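Local coordinates for protein MucR Phosphodiesterase (Pseudomonas aeruginosa, PDB 5M1T) that is a phosphodiesterase of the EAL-domain family that holds two magnesium ions together with the ligand C2E, at residues V47-P52 and P270-Q275; T161-A166 and L196-L201. All coordinates share one frame; numbering follows the deposited sequence.

Contact 1 of 2, residues V47-P52 and P270-Q275; sequences VLHYQP and PMPAEQ. With C2E (9,9'-[(2R,3R,3aS,5S,7aR,9R,10R,10aS,12S,14aR)-3,5,10,12-tetrahydroxy-5,12-dioxidooctahydro-2H,7H-difuro[3,2-d:3',2'-j][1,3,7,9,2,8]tetraoxadiphosphacyclododecine-2,9-diyl]bis(2-amino-1,9-dihydro-6H-purin-6-one)), chain C.
Forming part of the C2E pocket of this EAL domain, a TIM-barrel-like fold, Tyr50 and Met271 make a single antiparallel bridge between strand 46-55 and the chain entering helix 273-276. The pair is hydrogen-bonded: Tyr50 N donates to Met271 O at 2.8 Å (155° at the hydrogen), and Met271 N returns a bond to Tyr50 O at 3.0 Å. Tyr50 O takes a second, weaker type of contact, a CA-H...O approach from Pro270 CA at 3.3 Å. Beyond the bridge, Pro272 lies alongside His49 and sets CD over the imidazole face, 3.9 Å from the centroid of the His49 ring and 10° off its normal, which meets the geometry of a CH-pi contact. The Tyr50 ring, packed edge-to-face with Trp111, brings CE2 to 3.8 Å from Ala273 CB. One water spans the backbones, donating to Leu48 O (3.0 Å) and accepting from Ala273 N (3.2 Å). Gln51 has CG anti to its backbone N (chi1 -163°) and runs extended beside Pro270 to the ligand. Gln263 NE2 bonds Gln51 OE1 and Gly268 O receives Gln51 NE2, fixing the amide where Gln51 NE2 sits 3.1 Å from C2E N7.

Contact 2 of 2, residues T161-A166 and L196-L201; sequences TAMRDA and LYLKRL
Met163 and Tyr197 both carry CG anti to their own carbonyl carbon, beside the backbone N, and these torsions aim both side chains into the gap between the segments. In Met163 the chain then bends at chi2, which turns the thioether across the gap so that its terminal methyl meets the other helix. In Tyr197 the first torsion (chi1 -78°) carries the ring toward Ala166, and chi2 of -81° turns one face to the alanine methyl.

Met163 CE lies 3.9 Å from Leu198 N, and also 3.9 Å from Leu198 CD1, with the two side chains crossing at about a right angle. Leu201 CD1 is a further neighbour, 4.3 Å from Met163 CE. The same Leu201 CD1 touches Ala162 CB at 4.3 Å, so that one leucine branch is shared by two residues of helix 159-164.

At the ring, Ala166 CB stands over the face, 3.6 Å from the centroid of the Tyr197 ring and 16° off the normal, a CH-pi contact. The methyl is offset toward the rim, nearest CG (Ala166 CB to Tyr197 CG 3.5 Å). The ring's far end is tied by the hydrogen bond of Tyr197 OH to Asp167 OD1, and Asp165 N-caps helix 166-178 through a weak bond to Ala168 N.

No hydrogen bond crosses between the segments; the 259 Å² buried here is apolar packing, extended by Leu201 against Leu170 and Leu173 and by Leu198 against Leu236 of helix 220-236. Helices 159-164 and 195-200 follow strands 153-158 and 182-188, neighbours in the parallel part of the sheet, and such a meeting of short helices after adjacent parallel strands is consistent with the TIM-barrel-like fold of EAL domains.

In the fold
Contact 1 and contact 2 lie on opposite sides of the chain's centre, with their centres 31 Å apart and nearest atoms about 18 Å apart, so neither touches the other. Along the chain they are nested: residues 161-166 and 196-201 fall within the span that 47-52 and 270-275 close. One sheet relates them. Strand 46-55, antiparallel to 61-72, opens the order and carries contact 1, while strands 153-158 and 182-188 lead into the helices of contact 2. Those last two strands hold the magnesium ligands Glu156, Asp186 and Asp187; Glu65, also a magnesium ligand, is joined to Gln51 by backbone hydrogen bonding. Contact 1 supplies Gln51 and Pro270 to the C2E pocket, whereas contact 2 is apolar packing, its Ala162 side chain about 13 Å from magnesium and from C2E.

Contact 1 of 2, residues V47-P52 and P270-Q275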
ATOM      1  N   VAL A  47      -0.815 -20.425 -14.053  1.00 26.71           N
ATOM      2  CA  VAL A  47      -1.547 -20.101 -15.278  1.00 26.33           C
ATOM      3  C   VAL A  47      -2.751 -19.218 -14.981  1.00 25.59           C
ATOM      4  O   VAL A  47      -3.302 -19.272 -13.880  1.00 25.76           O
ATOM      5  CB  VAL A  47      -2.033 -21.387 -15.981  1.00 27.51           C
ATOM      6  CG1 VAL A  47      -0.856 -22.249 -16.361  1.00 28.89           C
ATOM      7  CG2 VAL A  47      -2.984 -22.184 -15.094  1.00 27.68           C
ATOM      8  N   LEU A  48      -3.185 -18.422 -15.951  1.00 25.18           N
ATOM      9  CA  LEU A  48      -4.428 -17.668 -15.802  1.00 25.07           C
ATOM     10  C   LEU A  48      -5.591 -18.356 -16.466  1.00 25.70           C
ATOM     11  O   LEU A  48      -5.504 -18.794 -17.620  1.00 24.97           O
ATOM     12  CB  LEU A  48      -4.316 -16.271 -16.381  1.00 24.33           C
ATOM     13  CG  LEU A  48      -3.505 -15.276 -15.601  1.00 23.74           C
ATOM     14  CD1 LEU A  48      -3.629 -13.904 -16.261  1.00 23.05           C
ATOM     15  CD2 LEU A  48      -3.998 -15.204 -14.170  1.00 23.60           C
ATOM     16  N   HIS A  49      -6.694 -18.437 -15.725  1.00 25.73           N
ATOM     17  CA  HIS A  49      -7.977 -18.747 -16.328  1.00 25.46           C
ATOM     18  C   HIS A  49      -8.787 -17.454 -16.363  1.00 25.02           C
ATOM     19  O   HIS A  49      -8.517 -16.507 -15.621  1.00 25.53           O
ATOM     20  CB  HIS A  49      -8.671 -19.843 -15.548  1.00 25.62           C
ATOM     21  CG  HIS A  49      -8.059 -21.192 -15.761  1.00 26.31           C
ATOM     22  ND1 HIS A  49      -8.709 -22.371 -15.459  1.00 26.67           N
ATOM     23  CD2 HIS A  49      -6.856 -21.548 -16.269  1.00 26.62           C
ATOM     24  CE1 HIS A  49      -7.919 -23.392 -15.735  1.00 26.88           C
ATOM     25  NE2 HIS A  49      -6.791 -22.920 -16.238  1.00 27.62           N
ATOM     26  N   TYR A  50      -9.748 -17.405 -17.265  1.00 24.31           N
ATOM     27  CA  TYR A  50     -10.494 -16.213 -17.531  1.00 23.96           C
ATOM     28  C   TYR A  50     -11.954 -16.577 -17.451  1.00 23.97           C
ATOM     29  O   TYR A  50     -12.374 -17.579 -18.039  1.00 24.95           O
ATOM     30  CB  TYR A  50     -10.141 -15.673 -18.924  1.00 24.78           C
ATOM     31  CG  TYR A  50      -8.665 -15.362 -19.067  1.00 24.22           C
ATOM     32  CD1 TYR A  50      -8.152 -14.169 -18.639  1.00 24.18           C
ATOM     33  CD2 TYR A  50      -7.799 -16.278 -19.607  1.00 24.60           C
ATOM     34  CE1 TYR A  50      -6.796 -13.886 -18.727  1.00 24.14           C
ATOM     35  CE2 TYR A  50      -6.436 -16.011 -19.702  1.00 24.73           C
ATOM     36  CZ  TYR A  50      -5.936 -14.819 -19.261  1.00 24.12           C
ATOM     37  OH  TYR A  50      -4.590 -14.558 -19.389  1.00 23.74           O
ATOM     38  N   GLN A  51     -12.727 -15.804 -16.688  1.00 23.29           N
ATOM     39  CA  GLN A  51     -14.174 -16.002 -16.634  1.00 23.53           C
ATOM     40  C   GLN A  51     -14.949 -14.862 -17.321  1.00 23.00           C
ATOM     41  O   GLN A  51     -14.763 -13.692 -17.006  1.00 22.41           O
ATOM     42  CB  GLN A  51     -14.654 -16.166 -15.211  1.00 23.30           C
ATOM     43  CG  GLN A  51     -16.055 -16.767 -15.214  1.00 23.92           C
ATOM     44  CD  GLN A  51     -16.671 -16.861 -13.853  1.00 23.69           C
ATOM     45  OE1 GLN A  51     -16.269 -16.148 -12.929  1.00 22.92           O
ATOM     46  NE2 GLN A  51     -17.645 -17.769 -13.716  1.00 24.22           N
ATOM     47  N   PRO A  52     -15.807 -15.207 -18.284  1.00 23.52           N
ATOM     48  CA  PRO A  52     -16.617 -14.218 -18.997  1.00 23.90           C
ATOM     49  C   PRO A  52     -17.484 -13.379 -18.096  1.00 24.26           C
ATOM     50  O   PRO A  52     -18.064 -13.927 -17.137  1.00 24.07           O
ATOM     51  CB  PRO A  52     -17.539 -15.072 -19.866  1.00 24.15           C
ATOM     52  CG  PRO A  52     -16.912 -16.415 -19.973  1.00 24.11           C
ATOM     53  CD  PRO A  52     -16.040 -16.584 -18.764  1.00 24.17           C
ATOM     54  N   PRO A 270     -14.448 -20.315 -15.451  1.00 25.66           N
ATOM     55  CA  PRO A 270     -13.080 -19.906 -15.748  1.00 26.10           C
ATOM     56  C   PRO A 270     -12.432 -20.946 -16.628  1.00 26.51           C
ATOM     57  O   PRO A 270     -12.585 -22.126 -16.366  1.00 26.31           O
ATOM     58  CB  PRO A 270     -12.397 -19.885 -14.363  1.00 25.36           C
ATOM     59  CG  PRO A 270     -13.549 -19.722 -13.398  1.00 25.15           C
ATOM     60  CD  PRO A 270     -14.682 -20.468 -14.007  1.00 25.20           C
ATOM     61  N   MET A 271     -11.759 -20.508 -17.684  1.00 27.15           N
ATOM     62  CA  MET A 271     -11.022 -21.418 -18.534  1.00 28.63           C
ATOM     63  C   MET A 271      -9.787 -20.718 -19.132  1.00 28.15           C
ATOM     64  O   MET A 271      -9.704 -19.497 -19.136  1.00 26.88           O
ATOM     65  CB  MET A 271     -11.950 -22.056 -19.599  1.00 30.67           C
ATOM     66  CG  MET A 271     -12.720 -21.089 -20.486  1.00 32.09           C
ATOM     67  SD  MET A 271     -13.932 -21.894 -21.596  1.00 35.09           S
ATOM     68  CE  MET A 271     -15.448 -21.344 -20.764  1.00 35.78           C
ATOM     69  N   PRO A 272      -8.800 -21.498 -19.594  1.00 28.59           N
ATOM     70  CA  PRO A 272      -7.648 -20.905 -20.281  1.00 30.02           C
ATOM     71  C   PRO A 272      -8.051 -20.162 -21.572  1.00 31.27           C
ATOM     72  O   PRO A 272      -9.063 -20.507 -22.221  1.00 29.84           O
ATOM     73  CB  PRO A 272      -6.745 -22.113 -20.616  1.00 29.64           C
ATOM     74  CG  PRO A 272      -7.286 -23.234 -19.822  1.00 30.06           C
ATOM     75  CD  PRO A 272      -8.733 -22.962 -19.580  1.00 29.27           C
ATOM     76  N   ALA A 273      -7.252 -19.146 -21.910  1.00 33.65           N
ATOM     77  CA  ALA A 273      -7.551 -18.230 -23.005  1.00 36.35           C
ATOM     78  C   ALA A 273      -7.867 -18.977 -24.300  1.00 39.45           C
ATOM     79  O   ALA A 273      -8.802 -18.632 -25.016  1.00 38.88           O
ATOM     80  CB  ALA A 273      -6.376 -17.313 -23.224  1.00 37.27           C
ATOM     81  N   GLU A 274      -7.092 -20.019 -24.584  1.00 42.06           N
ATOM     82  CA  GLU A 274      -7.283 -20.773 -25.805  1.00 45.81           C
ATOM     83  C   GLU A 274      -8.649 -21.480 -25.835  1.00 44.85           C
ATOM     84  O   GLU A 274      -9.409 -21.327 -26.804  1.00 40.88           O
ATOM     85  CB  GLU A 274      -6.152 -21.778 -25.988  1.00 50.77           C
ATOM     86  CG  GLU A 274      -6.502 -22.868 -26.990  1.00 56.40           C
ATOM     87  CD  GLU A 274      -5.285 -23.611 -27.536  1.00 62.58           C
ATOM     88  OE1 GLU A 274      -4.117 -23.196 -27.197  1.00 64.09           O
ATOM     89  OE2 GLU A 274      -5.531 -24.603 -28.304  1.00 62.67           O
ATOM     90  N   GLN A 275      -8.947 -22.248 -24.782  1.00 44.64           N
ATOM     91  CA  GLN A 275     -10.228 -22.962 -24.687  1.00 46.73           C
ATOM     92  C   GLN A 275     -11.424 -22.012 -24.752  1.00 45.36           C
ATOM     93  O   GLN A 275     -12.453 -22.355 -25.308  1.00 45.44           O
ATOM     94  CB  GLN A 275     -10.288 -23.809 -23.415  1.00 48.44           C
ATOM     95  CG  GLN A 275      -9.251 -24.919 -23.420  1.00 50.90           C
ATOM     96  CD  GLN A 275      -9.205 -25.709 -22.125  1.00 53.46           C
ATOM     97  OE1 GLN A 275     -10.151 -25.666 -21.318  1.00 54.15           O
ATOM     98  NE2 GLN A 275      -8.100 -26.447 -21.921  1.00 53.00           N
TER
HETATM   99  P1  C2E C 701     -13.035 -13.305  -6.550  1.00 22.24           P
HETATM  100  O2P C2E C 701     -12.332 -12.042  -6.964  1.00 20.84           O
HETATM  101  O1P C2E C 701     -14.375 -13.106  -5.872  1.00 23.32           O
HETATM  102  O5' C2E C 701     -13.212 -14.195  -7.862  1.00 22.29           O
HETATM  103  C5' C2E C 701     -14.421 -14.875  -8.119  1.00 23.46           C
HETATM  104  C4' C2E C 701     -14.382 -16.284  -7.573  1.00 24.20           C
HETATM  105  O4' C2E C 701     -15.700 -16.851  -7.693  1.00 24.39           O
HETATM  106  C3' C2E C 701     -13.455 -17.190  -8.365  1.00 24.54           C
HETATM  107  O3' C2E C 701     -12.906 -18.168  -7.482  1.00 24.24           O
HETATM  108  C2' C2E C 701     -14.371 -17.881  -9.351  1.00 24.90           C
HETATM  109  O2' C2E C 701     -13.877 -19.146  -9.792  1.00 24.85           O
HETATM  110  C1' C2E C 701     -15.606 -18.043  -8.476  1.00 25.52           C
HETATM  111  N9  C2E C 701     -16.850 -18.209  -9.225  1.00 26.89           N
HETATM  112  C8  C2E C 701     -17.229 -17.543 -10.327  1.00 28.42           C
HETATM  113  N7  C2E C 701     -18.449 -17.963 -10.729  1.00 28.63           N
HETATM  114  C5  C2E C 701     -18.860 -18.900  -9.863  1.00 27.16           C
HETATM  115  C6  C2E C 701     -20.051 -19.742  -9.706  1.00 27.17           C
HETATM  116  O6  C2E C 701     -20.998 -19.643 -10.518  1.00 26.62           O
HETATM  117  N1  C2E C 701     -20.072 -20.592  -8.668  1.00 27.66           N
HETATM  118  C2  C2E C 701     -19.048 -20.696  -7.790  1.00 27.78           C
HETATM  119  N2  C2E C 701     -19.124 -21.576  -6.766  1.00 28.62           N
HETATM  120  N3  C2E C 701     -17.935 -19.945  -7.872  1.00 27.41           N
HETATM  121  C4  C2E C 701     -17.797 -19.059  -8.876  1.00 27.29           C
HETATM  122  P11 C2E C 701     -11.333 -18.499  -7.503  1.00 24.35           P
HETATM  123  O21 C2E C 701     -10.872 -18.553  -8.951  1.00 25.26           O
HETATM  124  O11 C2E C 701     -11.113 -19.815  -6.838  1.00 23.75           O
HETATM  125  O5A C2E C 701     -10.593 -17.297  -6.752  1.00 23.76           O
HETATM  126  C5A C2E C 701     -10.924 -17.038  -5.385  1.00 23.16           C
HETATM  127  C4A C2E C 701     -10.367 -15.692  -4.973  1.00 22.66           C
HETATM  128  O4A C2E C 701      -8.955 -15.655  -5.153  1.00 22.85           O
HETATM  129  C3A C2E C 701     -10.860 -14.562  -5.838  1.00 22.98           C
HETATM  130  O3A C2E C 701     -12.156 -14.123  -5.473  1.00 23.46           O
HETATM  131  C2A C2E C 701      -9.807 -13.505  -5.628  1.00 22.75           C
HETATM  132  O2A C2E C 701     -10.003 -12.810  -4.405  1.00 23.97           O
HETATM  133  C1A C2E C 701      -8.549 -14.326  -5.495  1.00 22.88           C
HETATM  134  N91 C2E C 701      -7.778 -14.301  -6.771  1.00 23.00           N
HETATM  135  C81 C2E C 701      -7.930 -15.073  -7.868  1.00 22.66           C
HETATM  136  N71 C2E C 701      -7.001 -14.758  -8.810  1.00 22.34           N
HETATM  137  C51 C2E C 701      -6.250 -13.768  -8.297  1.00 22.03           C
HETATM  138  C61 C2E C 701      -5.106 -12.955  -8.745  1.00 22.16           C
HETATM  139  O61 C2E C 701      -4.617 -13.126  -9.883  1.00 22.02           O
HETATM  140  N11 C2E C 701      -4.624 -12.027  -7.899  1.00 22.23           N
HETATM  141  C21 C2E C 701      -5.162 -11.827  -6.676  1.00 22.82           C
HETATM  142  N21 C2E C 701      -4.640 -10.885  -5.872  1.00 24.19           N
HETATM  143  N31 C2E C 701      -6.211 -12.528  -6.196  1.00 22.31           N
HETATM  144  C41 C2E C 701      -6.773 -13.477  -6.966  1.00 22.18           C
HETATM  145  O   HOH W   1      -4.458 -18.817 -20.436  1.00 39.00           O

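Contact 2 of 2, residues T161-A166 and L196-L201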
ATOM      1  N   THR A 161     -10.788  -3.781   1.534  1.00 24.27           N
ATOM      2  CA  THR A 161      -9.476  -3.234   1.216  1.00 23.85           C
ATOM      3  C   THR A 161      -9.626  -1.757   0.999  1.00 23.96           C
ATOM      4  O   THR A 161      -8.834  -0.972   1.522  1.00 24.12           O
ATOM      5  CB  THR A 161      -8.854  -3.951  -0.002  1.00 23.71           C
ATOM      6  OG1 THR A 161      -8.477  -5.267   0.396  1.00 23.03           O
ATOM      7  CG2 THR A 161      -7.599  -3.221  -0.534  1.00 23.91           C
ATOM      8  N   ALA A 162     -10.658  -1.367   0.251  1.00 24.21           N
ATOM      9  CA  ALA A 162     -10.815   0.028  -0.140  1.00 24.51           C
ATOM     10  C   ALA A 162     -11.208   0.867   1.056  1.00 24.57           C
ATOM     11  O   ALA A 162     -10.764   1.995   1.189  1.00 25.25           O
ATOM     12  CB  ALA A 162     -11.865   0.174  -1.245  1.00 24.72           C
ATOM     13  N   MET A 163     -12.057   0.322   1.910  1.00 25.05           N
ATOM     14  CA  MET A 163     -12.623   1.085   3.037  1.00 25.82           C
ATOM     15  C   MET A 163     -11.718   1.071   4.290  1.00 27.22           C
ATOM     16  O   MET A 163     -11.901   1.879   5.207  1.00 27.94           O
ATOM     17  CB  MET A 163     -14.014   0.554   3.372  1.00 25.56           C
ATOM     18  CG  MET A 163     -15.058   0.819   2.280  1.00 25.53           C
ATOM     19  SD  MET A 163     -15.396   2.587   2.102  1.00 25.48           S
ATOM     20  CE  MET A 163     -16.383   2.668   0.618  1.00 26.53           C
ATOM     21  N   ARG A 164     -10.721   0.201   4.338  1.00 27.56           N
ATOM     22  CA  ARG A 164      -9.856   0.202   5.504  1.00 29.39           C
ATOM     23  C   ARG A 164      -9.231   1.594   5.741  1.00 30.45           C
ATOM     24  O   ARG A 164      -9.366   2.163   6.820  1.00 29.30           O
ATOM     25  CB  ARG A 164      -8.787  -0.883   5.428  1.00 29.50           C
ATOM     26  CG  ARG A 164      -7.994  -1.018   6.723  1.00 30.44           C
ATOM     27  CD  ARG A 164      -6.656  -1.722   6.484  1.00 30.51           C
ATOM     28  NE  ARG A 164      -5.856  -1.037   5.470  1.00 30.93           N
ATOM     29  CZ  ARG A 164      -5.021  -0.025   5.708  1.00 31.44           C
ATOM     30  NH1 ARG A 164      -4.850   0.427   6.937  1.00 32.78           N
ATOM     31  NH2 ARG A 164      -4.340   0.537   4.719  1.00 30.79           N
ATOM     32  N   ASP A 165      -8.548   2.151   4.745  1.00 31.27           N
ATOM     33  CA  ASP A 165      -8.091   3.548   4.882  1.00 32.11           C
ATOM     34  C   ASP A 165      -8.554   4.338   3.656  1.00 30.87           C
ATOM     35  O   ASP A 165      -7.811   4.482   2.682  1.00 31.50           O
ATOM     36  CB  ASP A 165      -6.576   3.605   5.062  1.00 33.37           C
ATOM     37  CG  ASP A 165      -6.060   5.019   5.304  1.00 35.36           C
ATOM     38  OD1 ASP A 165      -6.799   5.999   5.042  1.00 37.09           O
ATOM     39  OD2 ASP A 165      -4.889   5.141   5.729  1.00 35.07           O
ATOM     40  N   ALA A 166      -9.784   4.832   3.709  1.00 29.27           N
ATOM     41  CA  ALA A 166     -10.435   5.404   2.534  1.00 29.21           C
ATOM     42  C   ALA A 166      -9.722   6.626   1.946  1.00 29.29           C
ATOM     43  O   ALA A 166      -9.730   6.825   0.734  1.00 28.77           O
ATOM     44  CB  ALA A 166     -11.878   5.741   2.842  1.00 29.32           C
ATOM     45  N   LEU A 196     -20.397   8.115   1.921  1.00 30.55           N
ATOM     46  CA  LEU A 196     -19.622   9.286   1.517  1.00 31.93           C
ATOM     47  C   LEU A 196     -18.423   8.914   0.641  1.00 30.84           C
ATOM     48  O   LEU A 196     -18.278   9.408  -0.470  1.00 31.16           O
ATOM     49  CB  LEU A 196     -19.154  10.068   2.735  1.00 33.08           C
ATOM     50  CG  LEU A 196     -18.381  11.332   2.390  1.00 34.63           C
ATOM     51  CD1 LEU A 196     -19.201  12.215   1.439  1.00 35.50           C
ATOM     52  CD2 LEU A 196     -18.016  12.067   3.684  1.00 35.51           C
ATOM     53  N   TYR A 197     -17.576   8.024   1.126  1.00 30.80           N
ATOM     54  CA  TYR A 197     -16.398   7.634   0.344  1.00 30.74           C
ATOM     55  C   TYR A 197     -16.786   6.733  -0.809  1.00 30.37           C
ATOM     56  O   TYR A 197     -16.089   6.696  -1.825  1.00 30.64           O
ATOM     57  CB  TYR A 197     -15.337   6.953   1.200  1.00 30.50           C
ATOM     58  CG  TYR A 197     -14.543   7.908   2.009  1.00 30.66           C
ATOM     59  CD1 TYR A 197     -13.477   8.612   1.447  1.00 31.28           C
ATOM     60  CD2 TYR A 197     -14.842   8.104   3.351  1.00 31.20           C
ATOM     61  CE1 TYR A 197     -12.729   9.516   2.217  1.00 32.15           C
ATOM     62  CE2 TYR A 197     -14.123   8.988   4.140  1.00 31.94           C
ATOM     63  CZ  TYR A 197     -13.071   9.698   3.579  1.00 33.35           C
ATOM     64  OH  TYR A 197     -12.376  10.573   4.403  1.00 34.93           O
ATOM     65  N   LEU A 198     -17.884   6.005  -0.679  1.00 29.73           N
ATOM     66  CA  LEU A 198     -18.334   5.200  -1.798  1.00 29.48           C
ATOM     67  C   LEU A 198     -18.651   6.089  -3.014  1.00 29.29           C
ATOM     68  O   LEU A 198     -18.384   5.705  -4.150  1.00 29.08           O
ATOM     69  CB  LEU A 198     -19.527   4.347  -1.391  1.00 30.00           C
ATOM     70  CG  LEU A 198     -19.860   3.144  -2.255  1.00 30.39           C
ATOM     71  CD1 LEU A 198     -18.617   2.327  -2.608  1.00 30.16           C
ATOM     72  CD2 LEU A 198     -20.889   2.289  -1.539  1.00 30.77           C
ATOM     73  N   LYS A 199     -19.156   7.288  -2.774  1.00 29.78           N
ATOM     74  CA  LYS A 199     -19.441   8.236  -3.858  1.00 30.94           C
ATOM     75  C   LYS A 199     -18.135   8.925  -4.344  1.00 31.78           C
ATOM     76  O   LYS A 199     -17.933   9.137  -5.544  1.00 31.91           O
ATOM     77  CB  LYS A 199     -20.499   9.245  -3.371  1.00 31.49           C
ATOM     78  CG  LYS A 199     -20.892  10.354  -4.331  1.00 32.02           C
ATOM     79  CD  LYS A 199     -21.414   9.807  -5.644  1.00 32.86           C
ATOM     80  CE  LYS A 199     -21.381  10.880  -6.736  1.00 33.99           C
ATOM     81  NZ  LYS A 199     -21.575  10.251  -8.069  1.00 34.69           N
ATOM     82  N   ARG A 200     -17.238   9.239  -3.419  1.00 32.39           N
ATOM     83  CA  ARG A 200     -16.005   9.925  -3.779  1.00 33.95           C
ATOM     84  C   ARG A 200     -15.029   9.082  -4.571  1.00 31.88           C
ATOM     85  O   ARG A 200     -14.315   9.624  -5.373  1.00 31.89           O
ATOM     86  CB  ARG A 200     -15.281  10.450  -2.534  1.00 37.05           C
ATOM     87  CG  ARG A 200     -15.894  11.731  -2.020  1.00 40.65           C
ATOM     88  CD  ARG A 200     -14.910  12.596  -1.254  1.00 43.65           C
ATOM     89  NE  ARG A 200     -15.675  13.576  -0.466  1.00 46.96           N
ATOM     90  CZ  ARG A 200     -15.310  14.068   0.719  1.00 47.76           C
ATOM     91  NH1 ARG A 200     -14.165  13.676   1.306  1.00 45.83           N
ATOM     92  NH2 ARG A 200     -16.118  14.948   1.316  1.00 48.21           N
ATOM     93  N   LEU A 201     -14.990   7.779  -4.322  1.00 29.93           N
ATOM     94  CA  LEU A 201     -14.088   6.903  -5.038  1.00 29.68           C
ATOM     95  C   LEU A 201     -14.442   6.872  -6.528  1.00 28.63           C
ATOM     96  O   LEU A 201     -15.609   6.824  -6.897  1.00 28.16           O
ATOM     97  CB  LEU A 201     -14.110   5.477  -4.451  1.00 29.55           C
ATOM     98  CG  LEU A 201     -13.621   5.295  -3.009  1.00 30.26           C
ATOM     99  CD1 LEU A 201     -13.760   3.853  -2.556  1.00 30.30           C
ATOM    100  CD2 LEU A 201     -12.190   5.752  -2.821  1.00 30.18           C
TER